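Local coordinates for protein methylaspartate ammonia-lyase (Citrobacter amalonaticus, PDB 1KKO) that catalyses the reversible, magnesium-dependent anti elimination of ammonia from L-threo-3-methylaspartate to give mesaconate, as a homodimeric member of the enolase superfamily, at residues 220-225 / 231-236. Sequence-based numbering, arbitrary orientation.
Sequences DRILSL and YHPTLH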
loop_
_atom_site.group_PDB
_atom_site.type_symbol
_atom_site.label_atom_id
_atom_site.label_comp_id
_atom_site.label_asym_id
_atom_site.label_seq_id
_atom_site.Cartn_x
_atom_site.Cartn_y
_atom_site.Cartn_z
ATOM N N ASP A 220 5.943 11.356 -25.087
ATOM C CA ASP A 220 5.409 10.525 -26.172
ATOM C C ASP A 220 4.448 9.466 -25.617
ATOM O O ASP A 220 3.376 9.234 -26.172
ATOM C CB ASP A 220 6.535 9.799 -26.919
ATOM C CG ASP A 220 7.140 10.619 -28.048
ATOM O OD1 ASP A 220 6.533 11.621 -28.469
ATOM O OD2 ASP A 220 8.230 10.309 -28.564
ATOM N N ARG A 221 4.842 8.821 -24.519
ATOM C CA ARG A 221 4.052 7.743 -23.941
ATOM C C ARG A 221 2.710 8.258 -23.462
ATOM O O ARG A 221 1.677 7.629 -23.681
ATOM C CB ARG A 221 4.799 7.103 -22.773
ATOM C CG ARG A 221 4.251 5.757 -22.352
ATOM C CD ARG A 221 4.477 4.666 -23.393
ATOM N NE ARG A 221 4.141 3.343 -22.888
ATOM C CZ ARG A 221 4.108 2.249 -23.632
ATOM N NH1 ARG A 221 4.393 2.306 -24.931
ATOM N NH2 ARG A 221 3.781 1.092 -23.084
ATOM N N ILE A 222 2.735 9.403 -22.791
ATOM C CA ILE A 222 1.519 10.040 -22.304
ATOM C C ILE A 222 0.602 10.395 -23.470
ATOM O O ILE A 222 -0.579 10.064 -23.450
ATOM C CB ILE A 222 1.862 11.290 -21.462
ATOM C CG1 ILE A 222 2.513 10.873 -20.138
ATOM C CG2 ILE A 222 0.616 12.127 -21.206
ATOM C CD1 ILE A 222 3.280 11.995 -19.460
ATOM N N LEU A 223 1.151 11.060 -24.483
ATOM C CA LEU A 223 0.351 11.479 -25.631
ATOM C C LEU A 223 -0.175 10.280 -26.422
ATOM O O LEU A 223 -1.271 10.343 -26.979
ATOM C CB LEU A 223 1.145 12.438 -26.526
ATOM C CG LEU A 223 1.486 13.781 -25.864
ATOM C CD1 LEU A 223 2.435 14.597 -26.733
ATOM C CD2 LEU A 223 0.223 14.567 -25.559
ATOM N N SER A 224 0.580 9.185 -26.442
ATOM C CA SER A 224 0.169 7.971 -27.156
ATOM C C SER A 224 -0.897 7.154 -26.416
ATOM O O SER A 224 -1.888 6.725 -27.012
ATOM C CB SER A 224 1.384 7.073 -27.401
ATOM O OG SER A 224 1.000 5.855 -28.018
ATOM N N LEU A 225 -0.692 6.939 -25.119
ATOM C CA LEU A 225 -1.562 6.057 -24.336
ATOM C C LEU A 225 -2.819 6.698 -23.742
ATOM O O LEU A 225 -3.786 5.995 -23.445
ATOM C CB LEU A 225 -0.757 5.405 -23.203
ATOM C CG LEU A 225 0.090 4.184 -23.562
ATOM C CD1 LEU A 225 1.089 4.496 -24.654
ATOM C CD2 LEU A 225 0.793 3.666 -22.315
ATOM N N TYR A 231 -6.343 14.735 -20.946
ATOM C CA TYR A 231 -5.298 14.347 -19.990
ATOM C C TYR A 231 -3.995 15.057 -20.322
ATOM O O TYR A 231 -3.324 14.714 -21.287
ATOM C CB TYR A 231 -5.097 12.829 -19.988
ATOM C CG TYR A 231 -4.090 12.347 -18.963
ATOM C CD1 TYR A 231 -4.245 12.631 -17.609
ATOM C CD2 TYR A 231 -2.980 11.620 -19.351
ATOM C CE1 TYR A 231 -3.321 12.184 -16.675
ATOM C CE2 TYR A 231 -2.060 11.175 -18.431
ATOM C CZ TYR A 231 -2.238 11.458 -17.094
ATOM O OH TYR A 231 -1.300 11.008 -16.198
ATOM N N HIS A 232 -3.633 16.021 -19.480
ATOM C CA HIS A 232 -2.485 16.889 -19.711
ATOM C C HIS A 232 -1.730 17.018 -18.392
ATOM O O HIS A 232 -1.763 18.072 -17.747
ATOM C CB HIS A 232 -2.998 18.262 -20.175
ATOM C CG HIS A 232 -1.947 19.158 -20.760
ATOM N ND1 HIS A 232 -1.347 20.169 -20.043
ATOM C CD2 HIS A 232 -1.434 19.230 -22.011
ATOM C CE1 HIS A 232 -0.485 20.804 -20.818
ATOM N NE2 HIS A 232 -0.517 20.253 -22.017
ATOM N N PRO A 233 -1.064 15.951 -17.968
ATOM C CA PRO A 233 -0.396 15.972 -16.665
ATOM C C PRO A 233 0.870 16.808 -16.652
ATOM O O PRO A 233 1.408 17.195 -17.685
ATOM C CB PRO A 233 -0.031 14.506 -16.455
ATOM C CG PRO A 233 0.209 14.029 -17.828
ATOM C CD PRO A 233 -0.900 14.648 -18.633
ATOM N N THR A 234 1.341 17.075 -15.445
ATOM C CA THR A 234 2.612 17.758 -15.246
ATOM C C THR A 234 3.719 16.736 -15.068
ATOM O O THR A 234 3.514 15.700 -14.437
ATOM C CB THR A 234 2.511 18.648 -14.011
ATOM O OG1 THR A 234 1.685 19.768 -14.333
ATOM C CG2 THR A 234 3.854 19.249 -13.606
ATOM N N LEU A 235 4.886 17.025 -15.635
ATOM C CA LEU A 235 6.056 16.170 -15.492
ATOM C C LEU A 235 6.933 16.704 -14.372
ATOM O O LEU A 235 7.196 17.899 -14.289
ATOM C CB LEU A 235 6.842 16.117 -16.797
ATOM C CG LEU A 235 6.013 15.780 -18.039
ATOM C CD1 LEU A 235 6.945 15.658 -19.238
ATOM C CD2 LEU A 235 5.200 14.509 -17.828
ATOM N N HIS A 236 7.377 15.809 -13.498
ATOM C CA HIS A 236 8.191 16.183 -12.346
ATOM C C HIS A 236 9.200 15.057 -12.202
ATOM O O HIS A 236 8.838 13.901 -11.975
ATOM C CB HIS A 236 7.269 16.331 -11.138
ATOM C CG HIS A 236 7.934 16.663 -9.839
ATOM N ND1 HIS A 236 7.282 17.378 -8.860
ATOM C CD2 HIS A 236 9.135 16.319 -9.321
ATOM C CE1 HIS A 236 8.058 17.461 -7.794
ATOM N NE2 HIS A 236 9.186 16.823 -8.044
#
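I222 meets Y231, P233 and L235 where the last turn of helix 209-225 lies against the chain that leads into strand 234-238, the third strand of the TIM barrel. The chain turns back after the helix, so this is one α-to-β connection of the (β/α)8 barrel, and the isoleucine bridges helix and returning chain. Its CB points at the returning chain and splits there. CG2, anti to the backbone N, rests where tyrosine and proline meet: it sits 4.0 Å from Y231 CE2, approaching that ring obliquely, and 3.9 Å from P233 CG. The other branch, CG1, carries on with CD1 nearly extended (chi2 161°), taking the tip past the proline, with CD1 4.0 Å from P233 CG, to the leucine of the strand. P233 in turn lays its CD over the centre of the Y231 ring, 3.6 Å above the plane, so ring and proline form one apolar surface under CG2. The tyrosine's polar end is held by a hydrogen bond from OH to the carbonyl oxygen of V189. I185 of helix 179-186 and L192 of strand 191-194 also pack on I222, making the site part of the buried layer between barrel and helices. Next along the strand, H236 hydrogen-bonds the magnesium ligand E273. The isoleucine ends methyl to methyl, its CD1 3.6 Å from L235 CD2.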